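Local coordinates for protein TqaA (Penicillium aethiopicum, PDB 5DIJ) that is a fungal nonribosomal peptide synthetase whose C-terminal condensation-like domain, the part described here, probably closes the carrier-bound peptide into a macrocycle, at residues P204-A209 and E321-C326; T282-V287 and H390-L395. All coordinates share one frame; numbering follows the deposited sequence.

Interaction 1 of 2, residues P204-A209 and E321-C326; sequences PTSDFA and ESLLGC
F208 and L323 bring nearly half of the buried area to this meeting of two chain pieces, T205 to F208 and S322 to C326, which run only 12° apart, without a hydrogen bond between them. The apolar part rests on L323. Its CG sits between the backbone N and the carbonyl carbon (chi1 73°), which sends the isobutyl group against the opposite main chain: CB comes to 3.4 Å from S206 O, and CD1 lies beside the D207 carbonyl and 3.7 Å from F208 CA. L324 turns its end the other way, onto H95, L98 and L189.

Ring against backbone is the second kind. With CG anti to the F208 nitrogen (chi1 -180°), the ring leaves the start of helix 208-217 and reaches obliquely along the backbone of G325 and C326. F208 CD1 lies 3.8 Å from G325 CA, F208 CE1 3.4 Å from C326 O, and F208 CB 3.4 Å from L324 O. At G325 a CB would press on the L324 carbonyl at these backbone angles, and would probably meet the F208 ring as well. Trimming F208 to an alanine is likely to open a gap beside G325 and remove the ring lying along the G325-C326 backbone.

Polar groups mostly look elsewhere. T205 OG1 donates to S206 O at 3.0 Å, in the carbonyl plane on a lone pair. S322 OG is hydrogen-bonded to N319 O. D207 is the N-cap of helix 208-217, its OD1 taking the N-H of H210.

The loop between strands 303-310 and 329-336 leaves its own sheet to lie beside the entry of helix 208-217, probably as the floor loop of condensation domains, with the side chain of L324 about 9 Å from G183, which binds 4'-phosphopantetheine.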
loop_
_atom_site.group_PDB
_atom_site.type_symbol
_atom_site.label_atom_id
_atom_site.label_comp_id
_atom_site.label_asym_id
_atom_site.label_seq_id
_atom_site.Cartn_x
_atom_site.Cartn_y
_atom_site.Cartn_z
ATOM N N PRO A 204 11.762 -6.820 -20.035
ATOM C CA PRO A 204 12.404 -5.769 -19.236
ATOM C C PRO A 204 11.348 -4.914 -18.535
ATOM O O PRO A 204 10.230 -4.758 -19.044
ATOM C CB PRO A 204 13.190 -4.958 -20.276
ATOM C CG PRO A 204 12.407 -5.144 -21.547
ATOM C CD PRO A 204 11.855 -6.560 -21.483
ATOM N N THR A 205 11.686 -4.388 -17.367
ATOM C CA THR A 205 10.717 -3.639 -16.586
ATOM C C THR A 205 11.227 -2.234 -16.319
ATOM O O THR A 205 12.424 -1.964 -16.377
ATOM C CB THR A 205 10.407 -4.340 -15.232
ATOM O OG1 THR A 205 9.279 -3.713 -14.599
ATOM C CG2 THR A 205 11.603 -4.270 -14.307
ATOM N N SER A 206 10.306 -1.327 -16.039
ATOM C CA SER A 206 10.706 -0.048 -15.498
ATOM C C SER A 206 10.913 -0.225 -13.996
ATOM O O SER A 206 10.630 -1.286 -13.438
ATOM C CB SER A 206 9.653 1.023 -15.791
ATOM O OG SER A 206 10.224 2.317 -15.730
ATOM N N ASP A 207 11.417 0.806 -13.341
ATOM C CA ASP A 207 11.484 0.790 -11.898
ATOM C C ASP A 207 10.598 1.894 -11.312
ATOM O O ASP A 207 9.905 2.587 -12.036
ATOM C CB ASP A 207 12.933 0.946 -11.420
ATOM C CG ASP A 207 13.613 2.182 -11.992
ATOM O OD1 ASP A 207 12.907 3.118 -12.430
ATOM O OD2 ASP A 207 14.864 2.228 -11.965
ATOM N N PHE A 208 10.652 2.074 -10.000
ATOM C CA PHE A 208 9.799 3.042 -9.342
ATOM C C PHE A 208 10.295 4.480 -9.516
ATOM O O PHE A 208 9.487 5.422 -9.540
ATOM C CB PHE A 208 9.661 2.710 -7.846
ATOM C CG PHE A 208 8.779 3.682 -7.095
ATOM C CD1 PHE A 208 7.397 3.676 -7.285
ATOM C CD2 PHE A 208 9.331 4.620 -6.230
ATOM C CE1 PHE A 208 6.591 4.566 -6.616
ATOM C CE2 PHE A 208 8.527 5.525 -5.562
ATOM C CZ PHE A 208 7.154 5.498 -5.756
ATOM N N ALA A 209 11.604 4.679 -9.632
ATOM C CA ALA A 209 12.101 6.047 -9.782
ATOM C C ALA A 209 11.650 6.646 -11.110
ATOM O O ALA A 209 11.355 7.843 -11.185
ATOM C CB ALA A 209 13.595 6.097 -9.670
ATOM N N GLU A 321 2.095 -1.231 -15.646
ATOM C CA GLU A 321 1.343 -2.385 -15.175
ATOM C C GLU A 321 2.213 -3.367 -14.371
ATOM O O GLU A 321 1.689 -4.251 -13.678
ATOM C CB GLU A 321 0.714 -3.134 -16.356
ATOM C CG GLU A 321 1.618 -3.280 -17.625
ATOM C CD GLU A 321 1.804 -2.009 -18.484
ATOM O OE1 GLU A 321 1.915 -0.892 -17.947
ATOM O OE2 GLU A 321 1.808 -2.138 -19.731
ATOM N N SER A 322 3.535 -3.219 -14.481
ATOM C CA SER A 322 4.481 -4.224 -13.978
ATOM C C SER A 322 5.614 -3.669 -13.089
ATOM O O SER A 322 6.259 -4.420 -12.361
ATOM C CB SER A 322 5.089 -4.984 -15.169
ATOM O OG SER A 322 5.844 -4.120 -16.005
ATOM N N LEU A 323 5.863 -2.365 -13.147
ATOM C CA LEU A 323 7.025 -1.826 -12.455
ATOM C C LEU A 323 6.785 -1.877 -10.963
ATOM O O LEU A 323 5.705 -1.537 -10.499
ATOM C CB LEU A 323 7.343 -0.400 -12.908
ATOM C CG LEU A 323 6.480 0.798 -12.501
ATOM C CD1 LEU A 323 7.017 1.443 -11.228
ATOM C CD2 LEU A 323 6.406 1.824 -13.639
ATOM N N LEU A 324 7.799 -2.317 -10.220
ATOM C CA LEU A 324 7.657 -2.591 -8.796
ATOM C C LEU A 324 7.964 -1.356 -7.940
ATOM O O LEU A 324 8.910 -0.601 -8.205
ATOM C CB LEU A 324 8.560 -3.753 -8.411
ATOM C CG LEU A 324 8.354 -4.358 -7.034
ATOM C CD1 LEU A 324 7.105 -5.212 -7.021
ATOM C CD2 LEU A 324 9.576 -5.175 -6.658
ATOM N N GLY A 325 7.150 -1.153 -6.910
ATOM C CA GLY A 325 7.211 0.061 -6.110
ATOM C C GLY A 325 5.867 0.350 -5.464
ATOM O O GLY A 325 4.963 -0.493 -5.500
ATOM N N CYS A 326 5.727 1.534 -4.872
ATOM C CA CYS A 326 4.479 1.904 -4.194
ATOM C C CYS A 326 3.779 3.117 -4.835
ATOM O O CYS A 326 3.992 4.272 -4.427
ATOM C CB CYS A 326 4.747 2.191 -2.715
ATOM S SG CYS A 326 3.303 2.772 -1.818
#

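Interaction 2 of 2, residues T282-V287 and H390-L395; sequences TMATLV and HQNIDL
The imidazole of H390 has one face turned to the first turn of helix 283-299, where the peptide link between M283 and A284 lies over it: A284 N stands 3.6 Å above the ring plane and M283 C a little higher, both offset toward the rim. In the plane, at the ring's edge, is the amide nitrogen ND2 of N392. V287 comes at the ring obliquely, its CG2 4.1 Å from H390 ND1.

CG of H390 points anti to the backbone N (chi1 176°), carrying the ring from the end of strand 386-390 across to the helix. There the methyl CB of A284 meets H390 CD2 at 3.4 Å, and also packs on H390 CB. M283 crosses the histidine at about a right angle and reaches the far end of the ring from the same face, CG to CE1 at 3.4 Å. Its chain then bends away to P275 and L277. The ring's rotation is further fixed by a hydrogen bond between H390 ND1 and T436 OG1, on the neighbouring strand 432-438.

Helix against sheet is the layering of the C-terminal half of the condensation fold, related to that of CoA-dependent acyltransferases, and this contact sits where the helix begins and the strand ends. T282, at the N-cap position of helix 283-299, and N392, just past the strand, both bind 4'-phosphopantetheine in this protein, although none is bound here. Between the two, N392 ND2 lies 4.3 Å from A284 CB, and the side chains of N311 and Y357, from the same site, are each about 6 Å from that of N392. On the helix's far flank, Q354 OE1 is hydrogen-bonded to T282 N and T285 OG1.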
loop_
_atom_site.group_PDB
_atom_site.type_symbol
_atom_site.label_atom_id
_atom_site.label_comp_id
_atom_site.label_asym_id
_atom_site.label_seq_id
_atom_site.Cartn_x
_atom_site.Cartn_y
_atom_site.Cartn_z
ATOM N N THR A 282 -18.887 -1.620 -9.465
ATOM C CA THR A 282 -17.750 -2.326 -8.878
ATOM C C THR A 282 -17.989 -2.611 -7.393
ATOM O O THR A 282 -18.790 -1.930 -6.744
ATOM C CB THR A 282 -16.457 -1.519 -9.021
ATOM O OG1 THR A 282 -16.546 -0.335 -8.222
ATOM C CG2 THR A 282 -16.241 -1.115 -10.451
ATOM N N MET A 283 -17.288 -3.604 -6.851
ATOM C CA MET A 283 -17.412 -3.937 -5.432
ATOM C C MET A 283 -16.935 -2.793 -4.530
ATOM O O MET A 283 -17.529 -2.531 -3.481
ATOM C CB MET A 283 -16.636 -5.211 -5.121
ATOM C CG MET A 283 -16.724 -5.628 -3.676
ATOM S SD MET A 283 -18.381 -6.178 -3.226
ATOM C CE MET A 283 -18.516 -7.711 -4.152
ATOM N N ALA A 284 -15.883 -2.092 -4.961
ATOM C CA ALA A 284 -15.364 -0.944 -4.216
ATOM C C ALA A 284 -16.356 0.217 -4.214
ATOM O O ALA A 284 -16.370 1.042 -3.288
ATOM C CB ALA A 284 -14.036 -0.487 -4.782
ATOM N N THR A 285 -17.177 0.298 -5.255
ATOM C CA THR A 285 -18.196 1.335 -5.297
ATOM C C THR A 285 -19.193 1.095 -4.186
ATOM O O THR A 285 -19.503 2.001 -3.416
ATOM C CB THR A 285 -18.919 1.377 -6.639
ATOM O OG1 THR A 285 -18.072 2.021 -7.603
ATOM C CG2 THR A 285 -20.212 2.158 -6.509
ATOM N N LEU A 286 -19.663 -0.144 -4.095
ATOM C CA LEU A 286 -20.602 -0.548 -3.064
ATOM C C LEU A 286 -20.056 -0.201 -1.684
ATOM O O LEU A 286 -20.764 0.385 -0.863
ATOM C CB LEU A 286 -20.882 -2.041 -3.166
ATOM C CG LEU A 286 -22.300 -2.426 -2.779
ATOM C CD1 LEU A 286 -23.254 -1.843 -3.799
ATOM C CD2 LEU A 286 -22.464 -3.913 -2.727
ATOM N N VAL A 287 -18.784 -0.535 -1.449
ATOM C CA VAL A 287 -18.137 -0.254 -0.170
ATOM C C VAL A 287 -18.047 1.235 0.127
ATOM O O VAL A 287 -18.344 1.671 1.249
ATOM C CB VAL A 287 -16.706 -0.843 -0.098
ATOM C CG1 VAL A 287 -15.990 -0.404 1.204
ATOM C CG2 VAL A 287 -16.752 -2.369 -0.200
ATOM N N HIS A 390 -10.383 -0.617 -0.631
ATOM C CA HIS A 390 -10.876 -1.896 -1.100
ATOM C C HIS A 390 -9.826 -2.529 -1.976
ATOM O O HIS A 390 -9.261 -1.879 -2.843
ATOM C CB HIS A 390 -12.185 -1.735 -1.870
ATOM C CG HIS A 390 -12.697 -3.011 -2.460
ATOM N ND1 HIS A 390 -13.294 -3.996 -1.702
ATOM C CD2 HIS A 390 -12.690 -3.468 -3.734
ATOM C CE1 HIS A 390 -13.638 -5.005 -2.485
ATOM N NE2 HIS A 390 -13.288 -4.706 -3.724
ATOM N N GLN A 391 -9.530 -3.795 -1.754
ATOM C CA GLN A 391 -8.623 -4.447 -2.683
ATOM C C GLN A 391 -9.252 -5.533 -3.513
ATOM O O GLN A 391 -9.284 -6.706 -3.145
ATOM C CB GLN A 391 -7.380 -4.977 -1.967
ATOM C CG GLN A 391 -6.786 -4.015 -0.950
ATOM C CD GLN A 391 -7.079 -4.370 0.491
ATOM O OE1 GLN A 391 -8.117 -4.968 0.817
ATOM N NE2 GLN A 391 -6.178 -3.955 1.378
ATOM N N ASN A 392 -9.724 -5.075 -4.668
ATOM C CA ASN A 392 -10.020 -5.865 -5.853
ATOM C C ASN A 392 -8.731 -6.387 -6.487
ATOM O O ASN A 392 -8.677 -6.675 -7.682
ATOM C CB ASN A 392 -10.800 -4.994 -6.841
ATOM C CG ASN A 392 -10.272 -3.543 -6.887
ATOM O OD1 ASN A 392 -9.088 -3.290 -6.638
ATOM N ND2 ASN A 392 -11.160 -2.590 -7.173
ATOM N N ILE A 393 -7.683 -6.465 -5.667
ATOM C CA ILE A 393 -6.372 -6.961 -6.067
ATOM C C ILE A 393 -6.301 -8.448 -5.757
ATOM O O ILE A 393 -7.288 -9.050 -5.308
ATOM C CB ILE A 393 -5.225 -6.221 -5.330
ATOM C CG1 ILE A 393 -5.232 -6.593 -3.836
ATOM C CG2 ILE A 393 -5.312 -4.687 -5.576
ATOM C CD1 ILE A 393 -4.167 -5.904 -2.997
ATOM N N ASP A 394 -5.132 -9.034 -5.999
ATOM C CA ASP A 394 -4.912 -10.452 -5.731
ATOM C C ASP A 394 -4.729 -10.743 -4.237
ATOM O O ASP A 394 -3.774 -10.278 -3.612
ATOM C CB ASP A 394 -3.694 -10.962 -6.509
ATOM C CG ASP A 394 -4.083 -11.698 -7.777
ATOM O OD1 ASP A 394 -5.271 -11.617 -8.186
ATOM O OD2 ASP A 394 -3.201 -12.373 -8.354
ATOM N N LEU A 395 -5.647 -11.520 -3.673
ATOM C CA LEU A 395 -5.573 -11.861 -2.262
ATOM C C LEU A 395 -4.701 -13.109 -2.048
ATOM O O LEU A 395 -4.009 -13.236 -1.025
ATOM C CB LEU A 395 -6.982 -12.067 -1.682
ATOM C CG LEU A 395 -7.974 -10.896 -1.773
ATOM C CD1 LEU A 395 -9.242 -11.194 -0.974
ATOM C CD2 LEU A 395 -7.352 -9.580 -1.321
#

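Interactions 1 and 2 share no residues; their centres lie 23 Å apart and their nearest atoms about 11 Å. Interaction 2 is the smaller and more buried, a helix start against a strand end inside the C-terminal half; interaction 1 is larger and partly buried, a loop from that half laid beside the start of helix 208-217. Both use a helix N-terminus, with D207 capping one and T282 at the N-cap position of the other, and an aromatic ring against backbone. The pantetheine site joins them loosely: interaction 2 supplies two of its residues, whereas the side chains of L324 and C326 lie about 9 and 10 Å from those of G183 and N311.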